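Local structure of PncC family amidohydrolase (Enterobacter asburiae, 6L19) at residues 72-75 against 76-79; 79-82 against 83-87; 145-148 against 149-153. The protein probably hydrolyses the carboxamide of nicotinamide mononucleotide in pyridine nucleotide recycling, as other PncC family amidohydrolases do. The protein carries 3 engineered substitutions. All blocks are in the same frame, centred on the assembly; numbering follows the deposited sequence. Where two conformers were deposited one is given.

Contact 1: residues 72-75 against 76-79; sequences GVRP and ETLE
R74 and E76 run side by side and point the same way, joined by a salt bridge at the start of helix 75-81. The straighter arm of the bridge links R74 NH2 to E76 OE2 at 3.1 Å: the oxygen lies almost in the guanidinium plane, at its edge, and offers its syn lone pair. OE1 of E76 sits obliquely to the same group and takes weak hydrogen bonds from R74 NE at 3.2 Å and from NH2. The two planes are turned 43° apart, so this is not the flat, two-pronged pairing of a coplanar guanidinium and carboxylate. Bends at chi2 and chi3 fold the arginine back along the helix start and bring one face of its guanidinium against P75 CD, which lies 3.9 Å above the plane, over its centre.

The N-cap R74 also serves through its backbone, its O accepting from L78 N at 3.1 Å, and P75 O receives E79 N at 2.9 Å, the next bond of the same turn. V73, just before the cap, crosses L78 at about a right angle. Its CG1, anti to the backbone N (chi1 172°), meets L78 CG at 3.7 Å in an apolar contact. T77 sets OG1 beside R74 CB, but gives its polar bond to E91, which also accepts from R74 N through its other carboxylate oxygen.

E91 thus ties the beginning of helix 75-81 to helix 86-100, where V73 also packs on M92, while V73 and P75 lean on K67 and M68 of the preceding helix 64-71.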
ATOM      1  N   GLY A  72       9.567 -12.002   4.628  1.00 24.83           N
ATOM      2  CA  GLY A  72      10.601 -12.831   5.231  1.00 29.31           C
ATOM      3  C   GLY A  72      10.529 -12.943   6.736  1.00 29.47           C
ATOM      4  O   GLY A  72      11.531 -13.285   7.363  1.00 34.07           O
ATOM      5  N   VAL A  73       9.373 -12.650   7.347  1.00 19.01           N
ATOM      6  CA  VAL A  73       9.230 -12.882   8.779  1.00 19.97           C
ATOM      7  C   VAL A  73       9.419 -14.377   9.051  1.00 24.87           C
ATOM      8  O   VAL A  73       8.903 -15.227   8.321  1.00 20.91           O
ATOM      9  CB  VAL A  73       7.861 -12.375   9.265  1.00 24.26           C
ATOM     10  CG1 VAL A  73       7.608 -12.791  10.722  1.00 22.20           C
ATOM     11  CG2 VAL A  73       7.772 -10.849   9.121  1.00 16.96           C
ATOM     12  N   ARG A  74      10.193 -14.705  10.083  1.00 21.84           N
ATOM     13  CA  ARG A  74      10.524 -16.104  10.368  1.00 26.42           C
ATOM     14  C   ARG A  74       9.302 -16.849  10.913  1.00 23.18           C
ATOM     15  O   ARG A  74       8.548 -16.297  11.725  1.00 21.35           O
ATOM     16  CB  ARG A  74      11.664 -16.187  11.394  1.00 25.64           C
ATOM     17  CG  ARG A  74      12.989 -15.554  10.958  1.00 27.81           C
ATOM     18  CD  ARG A  74      13.686 -16.436   9.919  1.00 35.13           C
ATOM     19  NE  ARG A  74      13.688 -17.857  10.302  1.00 41.03           N
ATOM     20  CZ  ARG A  74      13.878 -18.884   9.464  1.00 39.48           C
ATOM     21  NH1 ARG A  74      14.094 -18.679   8.167  1.00 26.98           N
ATOM     22  NH2 ARG A  74      13.844 -20.132   9.929  1.00 32.28           N
ATOM     23  N   PRO A  75       9.091 -18.106  10.513  1.00 26.41           N
ATOM     24  CA  PRO A  75       7.971 -18.871  11.101  1.00 24.10           C
ATOM     25  C   PRO A  75       8.036 -18.939  12.615  1.00 23.81           C
ATOM     26  O   PRO A  75       7.005 -18.835  13.297  1.00 24.38           O
ATOM     27  CB  PRO A  75       8.113 -20.266  10.471  1.00 28.23           C
ATOM     28  CG  PRO A  75       9.117 -20.128   9.352  1.00 24.56           C
ATOM     29  CD  PRO A  75       9.928 -18.906   9.595  1.00 22.48           C
ATOM     30  N   GLU A  76       9.243 -19.091  13.156  1.00 23.65           N
ATOM     31  CA  GLU A  76       9.420 -19.194  14.599  1.00 30.48           C
ATOM     32  C   GLU A  76       9.024 -17.904  15.301  1.00 27.79           C
ATOM     33  O   GLU A  76       8.472 -17.942  16.404  1.00 23.83           O
ATOM     34  CB  GLU A  76      10.875 -19.557  14.918  1.00 27.99           C
ATOM     35  CG  GLU A  76      11.318 -20.848  14.240  1.00 35.76           C
ATOM     36  CD  GLU A  76      12.092 -20.610  12.932  1.00 47.20           C
ATOM     37  OE1 GLU A  76      11.766 -19.656  12.184  1.00 31.99           O
ATOM     38  OE2 GLU A  76      13.037 -21.390  12.652  1.00 53.21           O
ATOM     39  N   THR A  77       9.335 -16.756  14.699  1.00 23.00           N
ATOM     40  CA  THR A  77       8.874 -15.483  15.242  1.00 20.84           C
ATOM     41  C   THR A  77       7.353 -15.446  15.301  1.00 23.39           C
ATOM     42  O   THR A  77       6.767 -15.053  16.313  1.00 25.82           O
ATOM     43  CB  THR A  77       9.413 -14.324  14.388  1.00 19.22           C
ATOM     44  OG1 THR A  77      10.846 -14.334  14.408  1.00 18.70           O
ATOM     45  CG2 THR A  77       8.888 -12.963  14.904  1.00 19.81           C
ATOM     46  N   LEU A  78       6.693 -15.875  14.225  1.00 20.54           N
ATOM     47  CA  LEU A  78       5.238 -15.862  14.222  1.00 20.69           C
ATOM     48  C   LEU A  78       4.676 -16.819  15.273  1.00 29.40           C
ATOM     49  O   LEU A  78       3.712 -16.484  15.976  1.00 21.79           O
ATOM     50  CB  LEU A  78       4.725 -16.200  12.824  1.00 22.16           C
ATOM     51  CG  LEU A  78       4.952 -15.093  11.778  1.00 25.07           C
ATOM     52  CD1 LEU A  78       4.580 -15.570  10.392  1.00 24.36           C
ATOM     53  CD2 LEU A  78       4.142 -13.845  12.110  1.00 24.07           C
ATOM     54  N   GLU A  79       5.280 -18.003  15.421  1.00 23.74           N
ATOM     55  CA  GLU A  79       4.760 -18.972  16.386  0.64 27.02           C
ATOM     56  C   GLU A  79       5.002 -18.510  17.825  1.00 24.99           C
ATOM     57  O   GLU A  79       4.111 -18.614  18.670  1.00 31.19           O
ATOM     58  CB  GLU A  79       5.385 -20.353  16.140  0.64 27.05           C
ATOM     59  CG  GLU A  79       5.196 -20.940  14.713  0.64 27.05           C
ATOM     60  CD  GLU A  79       3.806 -21.543  14.469  0.64 31.90           C
ATOM     61  OE1 GLU A  79       2.981 -21.488  15.405  0.64 30.00           O
ATOM     62  OE2 GLU A  79       3.535 -22.072  13.346  0.64 29.09           O
TER

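Contact 2: residues 79-82 against 83-87; sequences ERFT and AVSEQ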
ATOM      1  N   GLU A  79       5.280 -18.003  15.421  1.00 23.74           N
ATOM      2  CA  GLU A  79       4.760 -18.972  16.386  0.64 27.02           C
ATOM      3  C   GLU A  79       5.002 -18.510  17.825  1.00 24.99           C
ATOM      4  O   GLU A  79       4.111 -18.614  18.670  1.00 31.19           O
ATOM      5  CB  GLU A  79       5.385 -20.353  16.140  0.64 27.05           C
ATOM      6  CG  GLU A  79       5.196 -20.940  14.713  0.64 27.05           C
ATOM      7  CD  GLU A  79       3.806 -21.543  14.469  0.64 31.90           C
ATOM      8  OE1 GLU A  79       2.981 -21.488  15.405  0.64 30.00           O
ATOM      9  OE2 GLU A  79       3.535 -22.072  13.346  0.64 29.09           O
ATOM     10  N   ARG A  80       6.194 -17.989  18.119  1.00 27.77           N
ATOM     11  CA  ARG A  80       6.506 -17.591  19.486  1.00 29.97           C
ATOM     12  C   ARG A  80       5.802 -16.306  19.906  1.00 33.63           C
ATOM     13  O   ARG A  80       5.383 -16.186  21.063  1.00 27.84           O
ATOM     14  CB  ARG A  80       8.012 -17.427  19.656  1.00 27.56           C
ATOM     15  CG  ARG A  80       8.741 -18.740  19.732  1.00 37.26           C
ATOM     16  CD  ARG A  80      10.205 -18.571  19.422  1.00 38.12           C
ATOM     17  NE  ARG A  80      10.695 -19.673  18.597  1.00 56.05           N
ATOM     18  CZ  ARG A  80      11.878 -20.258  18.752  1.00 58.93           C
ATOM     19  NH1 ARG A  80      12.246 -21.253  17.948  1.00 60.86           N
ATOM     20  NH2 ARG A  80      12.698 -19.845  19.707  1.00 69.00           N
ATOM     21  N   PHE A  81       5.676 -15.322  19.003  1.00 26.74           N
ATOM     22  CA  PHE A  81       5.219 -14.000  19.413  1.00 24.89           C
ATOM     23  C   PHE A  81       3.961 -13.515  18.717  1.00 25.84           C
ATOM     24  O   PHE A  81       3.447 -12.460  19.099  1.00 27.33           O
ATOM     25  CB  PHE A  81       6.328 -12.964  19.196  1.00 26.17           C
ATOM     26  CG  PHE A  81       7.627 -13.336  19.832  1.00 31.19           C
ATOM     27  CD1 PHE A  81       7.787 -13.275  21.211  1.00 30.54           C
ATOM     28  CD2 PHE A  81       8.684 -13.756  19.059  1.00 27.66           C
ATOM     29  CE1 PHE A  81       8.978 -13.626  21.793  1.00 33.74           C
ATOM     30  CE2 PHE A  81       9.887 -14.099  19.640  1.00 32.83           C
ATOM     31  CZ  PHE A  81      10.030 -14.032  21.009  1.00 29.09           C
ATOM     32  N   THR A  82       3.446 -14.252  17.732  1.00 23.50           N
ATOM     33  CA  THR A  82       2.343 -13.843  16.860  1.00 24.42           C
ATOM     34  C   THR A  82       2.738 -12.675  15.956  1.00 27.99           C
ATOM     35  O   THR A  82       3.767 -12.018  16.161  1.00 21.62           O
ATOM     36  CB  THR A  82       1.066 -13.456  17.635  1.00 28.62           C
ATOM     37  OG1 THR A  82       1.169 -12.096  18.110  1.00 26.96           O
ATOM     38  CG2 THR A  82       0.787 -14.428  18.808  1.00 31.71           C
ATOM     39  N   ALA A  83       1.896 -12.414  14.954  1.00 25.72           N
ATOM     40  CA  ALA A  83       2.134 -11.313  14.034  1.00 29.25           C
ATOM     41  C   ALA A  83       2.039  -9.957  14.726  1.00 24.12           C
ATOM     42  O   ALA A  83       2.647  -8.984  14.263  1.00 22.36           O
ATOM     43  CB  ALA A  83       1.139 -11.384  12.877  1.00 24.83           C
ATOM     44  N   VAL A  84       1.304  -9.863  15.824  1.00 24.05           N
ATOM     45  CA  VAL A  84       1.157  -8.598  16.543  1.00 21.33           C
ATOM     46  C   VAL A  84       2.144  -8.635  17.702  1.00 26.01           C
ATOM     47  O   VAL A  84       1.840  -9.079  18.809  1.00 24.50           O
ATOM     48  CB  VAL A  84      -0.275  -8.358  17.003  1.00 28.12           C
ATOM     49  CG1 VAL A  84      -0.362  -7.027  17.776  1.00 19.94           C
ATOM     50  CG2 VAL A  84      -1.209  -8.380  15.801  1.00 23.24           C
ATOM     51  N   SER A  85       3.339  -8.128  17.447  1.00 24.77           N
ATOM     52  CA  SER A  85       4.434  -8.193  18.397  1.00 22.28           C
ATOM     53  C   SER A  85       5.530  -7.295  17.871  1.00 23.66           C
ATOM     54  O   SER A  85       5.615  -7.041  16.664  1.00 20.02           O
ATOM     55  CB  SER A  85       4.937  -9.634  18.589  1.00 25.77           C
ATOM     56  OG  SER A  85       5.612 -10.115  17.433  1.00 22.57           O
ATOM     57  N   GLU A  86       6.366  -6.818  18.795  1.00 22.11           N
ATOM     58  CA  GLU A  86       7.515  -6.004  18.425  1.00 24.76           C
ATOM     59  C   GLU A  86       8.558  -6.812  17.667  1.00 23.08           C
ATOM     60  O   GLU A  86       9.266  -6.252  16.823  1.00 21.40           O
ATOM     61  CB  GLU A  86       8.097  -5.337  19.679  1.00 23.93           C
ATOM     62  CG  GLU A  86       7.061  -4.352  20.272  1.00 26.06           C
ATOM     63  CD  GLU A  86       7.575  -3.469  21.409  1.00 30.63           C
ATOM     64  OE1 GLU A  86       8.786  -3.469  21.706  1.00 38.55           O
ATOM     65  OE2 GLU A  86       6.738  -2.763  22.015  1.00 34.32           O
ATOM     66  N   GLN A  87       8.654  -8.118  17.933  1.00 21.32           N
ATOM     67  CA  GLN A  87       9.561  -8.976  17.175  1.00 24.91           C
ATOM     68  C   GLN A  87       9.142  -9.050  15.708  1.00 25.23           C
ATOM     69  O   GLN A  87       9.970  -8.903  14.805  1.00 23.44           O
ATOM     70  CB  GLN A  87       9.594 -10.381  17.791  1.00 28.81           C
ATOM     71  CG  GLN A  87      10.295 -10.455  19.147  1.00 24.86           C
ATOM     72  CD  GLN A  87       9.365 -10.113  20.300  1.00 30.06           C
ATOM     73  OE1 GLN A  87       8.217  -9.690  20.107  1.00 27.21           O
ATOM     74  NE2 GLN A  87       9.856 -10.299  21.511  1.00 32.78           N
TER
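Between F81, which ends helix 75-81, and S85, the N-cap of helix 86-100, the chain turns back until their CA atoms are 5.9 Å apart, with T82 leaving helical geometry at a positive phi. On the flank of this turn the aromatic ring of F81 and the amide of Q87 are stacked, their planes only 5° apart. Q87 CD sits 3.6 Å above the ring plane, over its centre, and NE2 comes over the same face, nearest to F81 CE1 at 3.5 Å. With the planes so nearly parallel, the amide meets the ring flat rather than aiming an N-H into it. The bend of Q87 at chi2 (85°) lays the amide down in this way, and its CG adds a CH-pi contact, 3.8 Å from the F81 ring centroid. The opposite face of the ring carries R80 CB, offset toward the rim.

The turn is a short connection between two successive helices, and S85 begins the second with a classic serine N-cap: its OG accepts from T88 N. The same hydroxyl donates to T82 O at 2.9 Å, so the cap is tied to the residue that breaks the first helix. Lying between the backbone N and the carbonyl carbon of its own residue, OG is placed for both bonds and also rests 3.4 Å from F81 CB. T82 O has a second partner in T88 OG1. A weak hydrogen bond crosses the bend: V84 N reaches T82 OG1 at 3.2 Å, with an N-H...O angle of 133°. A83 O bonds to S109 OG, and the side chains of T82 and V84 lie against Y111.

Contact 3: residues 145-148 against 149-153; sequences GDCQ and DVVEK
A capping box formed by D146 and D149 opens helix 147-165, each aspartate accepting from the other's backbone N. D149 N meets D146 OD1 at 2.9 Å, nearly end-on to the C-O bond, with chi1 of D146 (65°) swinging the carboxylate back over the first turn. In return, D146 N donates to D149 OD2 at 2.9 Å; this oxygen is approached on its anti side, 30° out of the carboxylate plane.

The two side chains cross at about a right angle, yet their carboxylate planes differ by only 16°. A water spans the pair from the outer oxygens, donating to D149 OD1 at 2.9 Å and, at a longer 3.2 Å, to D146 OD2. Behind the cap G145 lays its CA 3.5 Å from D149 OD2, in a backbone conformation with positive phi that favours glycine and leaves no side chain to compete with the carboxylate. The regular helix follows at once: V150 N bonds to D146 O at 3.0 Å, and V151 N and E152 N to the O atoms of C147 and Q148. V150 CG2 comes within 3.4 Å of D146 O, and the valine also packs on F143 of the preceding loop, while K153 NZ hydrogen-bonds to S144 O.

D146 OD1 and D149 OD2, both acceptors, stand just 2.8 Å apart. Such closeness of like charges would tend to raise the proton affinity of one carboxylate, whereas the helix N-terminus, the two N-H donors and the bridging water would offset the repulsion and favour the charged forms.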
ATOM      1  N   GLY A 145     -11.612   2.676  20.490  1.00 34.84           N
ATOM      2  CA  GLY A 145     -12.558   3.019  19.444  1.00 27.58           C
ATOM      3  C   GLY A 145     -12.801   1.866  18.491  1.00 29.12           C
ATOM      4  O   GLY A 145     -12.315   0.746  18.676  1.00 29.97           O
ATOM      5  N   ASP A 146     -13.568   2.160  17.444  1.00 26.70           N
ATOM      6  CA  ASP A 146     -13.833   1.136  16.448  1.00 28.76           C
ATOM      7  C   ASP A 146     -12.630   1.005  15.506  1.00 26.04           C
ATOM      8  O   ASP A 146     -11.615   1.694  15.647  1.00 28.31           O
ATOM      9  CB  ASP A 146     -15.148   1.422  15.714  1.00 30.20           C
ATOM     10  CG  ASP A 146     -15.117   2.698  14.885  1.00 35.71           C
ATOM     11  OD1 ASP A 146     -14.029   3.234  14.594  1.00 30.81           O
ATOM     12  OD2 ASP A 146     -16.216   3.178  14.513  1.00 48.17           O
ATOM     13  N   CYS A 147     -12.745   0.095  14.538  1.00 29.46           N
ATOM     14  CA  CYS A 147     -11.626  -0.231  13.654  0.54 30.77           C
ATOM     15  C   CYS A 147     -11.117   1.007  12.923  1.00 29.00           C
ATOM     16  O   CYS A 147      -9.909   1.212  12.768  1.00 26.77           O
ATOM     17  CB  CYS A 147     -12.076  -1.315  12.668  0.54 32.64           C
ATOM     18  SG  CYS A 147     -10.933  -1.757  11.329  0.54 34.13           S
ATOM     19  N   GLN A 148     -12.036   1.856  12.457  1.00 26.41           N
ATOM     20  CA  GLN A 148     -11.599   3.051  11.746  1.00 28.54           C
ATOM     21  C   GLN A 148     -10.879   4.016  12.675  1.00 30.31           C
ATOM     22  O   GLN A 148      -9.898   4.650  12.260  1.00 27.34           O
ATOM     23  CB  GLN A 148     -12.773   3.746  11.062  1.00 33.78           C
ATOM     24  CG  GLN A 148     -13.468   2.880  10.055  1.00 40.80           C
ATOM     25  CD  GLN A 148     -14.863   2.520  10.511  1.00 66.61           C
ATOM     26  OE1 GLN A 148     -15.041   1.619  11.352  1.00 46.19           O
ATOM     27  NE2 GLN A 148     -15.869   3.227   9.976  1.00 64.05           N
ATOM     28  N   ASP A 149     -11.340   4.140  13.932  1.00 23.93           N
ATOM     29  CA  ASP A 149     -10.648   4.999  14.898  1.00 25.82           C
ATOM     30  C   ASP A 149      -9.231   4.501  15.159  1.00 21.26           C
ATOM     31  O   ASP A 149      -8.285   5.298  15.234  1.00 23.83           O
ATOM     32  CB  ASP A 149     -11.404   5.062  16.233  1.00 25.17           C
ATOM     33  CG  ASP A 149     -12.846   5.548  16.083  1.00 33.26           C
ATOM     34  OD1 ASP A 149     -13.110   6.475  15.268  1.00 32.25           O
ATOM     35  OD2 ASP A 149     -13.712   4.995  16.801  1.00 32.94           O
ATOM     36  N   VAL A 150      -9.086   3.188  15.360  1.00 22.80           N
ATOM     37  CA  VAL A 150      -7.777   2.588  15.639  1.00 24.79           C
ATOM     38  C   VAL A 150      -6.817   2.860  14.484  1.00 22.16           C
ATOM     39  O   VAL A 150      -5.675   3.291  14.680  1.00 25.89           O
ATOM     40  CB  VAL A 150      -7.937   1.077  15.897  1.00 22.65           C
ATOM     41  CG1 VAL A 150      -6.564   0.341  15.887  1.00 21.41           C
ATOM     42  CG2 VAL A 150      -8.693   0.833  17.222  1.00 24.76           C
ATOM     43  N   VAL A 151      -7.283   2.618  13.261  1.00 18.69           N
ATOM     44  CA  VAL A 151      -6.472   2.857  12.074  1.00 22.45           C
ATOM     45  C   VAL A 151      -6.044   4.315  12.002  1.00 26.49           C
ATOM     46  O   VAL A 151      -4.872   4.621  11.756  1.00 22.21           O
ATOM     47  CB  VAL A 151      -7.247   2.426  10.817  1.00 25.49           C
ATOM     48  CG1 VAL A 151      -6.585   2.980   9.541  1.00 21.32           C
ATOM     49  CG2 VAL A 151      -7.373   0.907  10.783  1.00 22.10           C
ATOM     50  N   GLU A 152      -6.984   5.243  12.225  1.00 25.89           N
ATOM     51  CA  GLU A 152      -6.636   6.661  12.141  1.00 24.49           C
ATOM     52  C   GLU A 152      -5.557   7.020  13.160  1.00 21.76           C
ATOM     53  O   GLU A 152      -4.593   7.732  12.839  1.00 22.08           O
ATOM     54  CB  GLU A 152      -7.889   7.534  12.342  1.00 28.47           C
ATOM     55  CG  GLU A 152      -7.596   9.039  12.271  1.00 33.95           C
ATOM     56  CD  GLU A 152      -8.811   9.935  12.570  1.00 49.17           C
ATOM     57  OE1 GLU A 152      -9.974   9.491  12.389  1.00 40.41           O
ATOM     58  OE2 GLU A 152      -8.589  11.098  12.991  1.00 46.60           O
ATOM     59  N   LYS A 153      -5.697   6.526  14.391  1.00 22.91           N
ATOM     60  CA  LYS A 153      -4.725   6.835  15.437  1.00 26.34           C
ATOM     61  C   LYS A 153      -3.379   6.171  15.173  1.00 20.68           C
ATOM     62  O   LYS A 153      -2.321   6.757  15.462  1.00 20.73           O
ATOM     63  CB  LYS A 153      -5.257   6.381  16.798  1.00 23.60           C
ATOM     64  CG  LYS A 153      -6.458   7.181  17.323  1.00 28.50           C
ATOM     65  CD  LYS A 153      -7.289   6.276  18.257  1.00 32.48           C
ATOM     66  CE  LYS A 153      -8.173   7.082  19.181  1.00 37.48           C
ATOM     67  NZ  LYS A 153      -8.837   6.231  20.216  1.00 25.35           N
TER
HETATM   68  O   HOH W   1     -15.846   6.406  14.459  1.00 38.70           O

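How the contacts relate
Contacts 1 and 2 are consecutive, sharing E79 on helix 75-81, the first at its start and the second at its end; their centres lie 8 Å apart. They also pack directly on one another, with L78 CD2 3.8 Å from A83 CA and T77 CG2 3.9 Å from Q87 CB. Contact 3 stands apart at the start of helix 147-165, its centre about 27 Å from that of contact 1 and about 21 Å from that of contact 2, with about 10 Å between the nearest atoms of contacts 2 and 3. The bound sodium ion is near both of these, about 7 Å from the side chain of V84 and about 6 Å from that of C147.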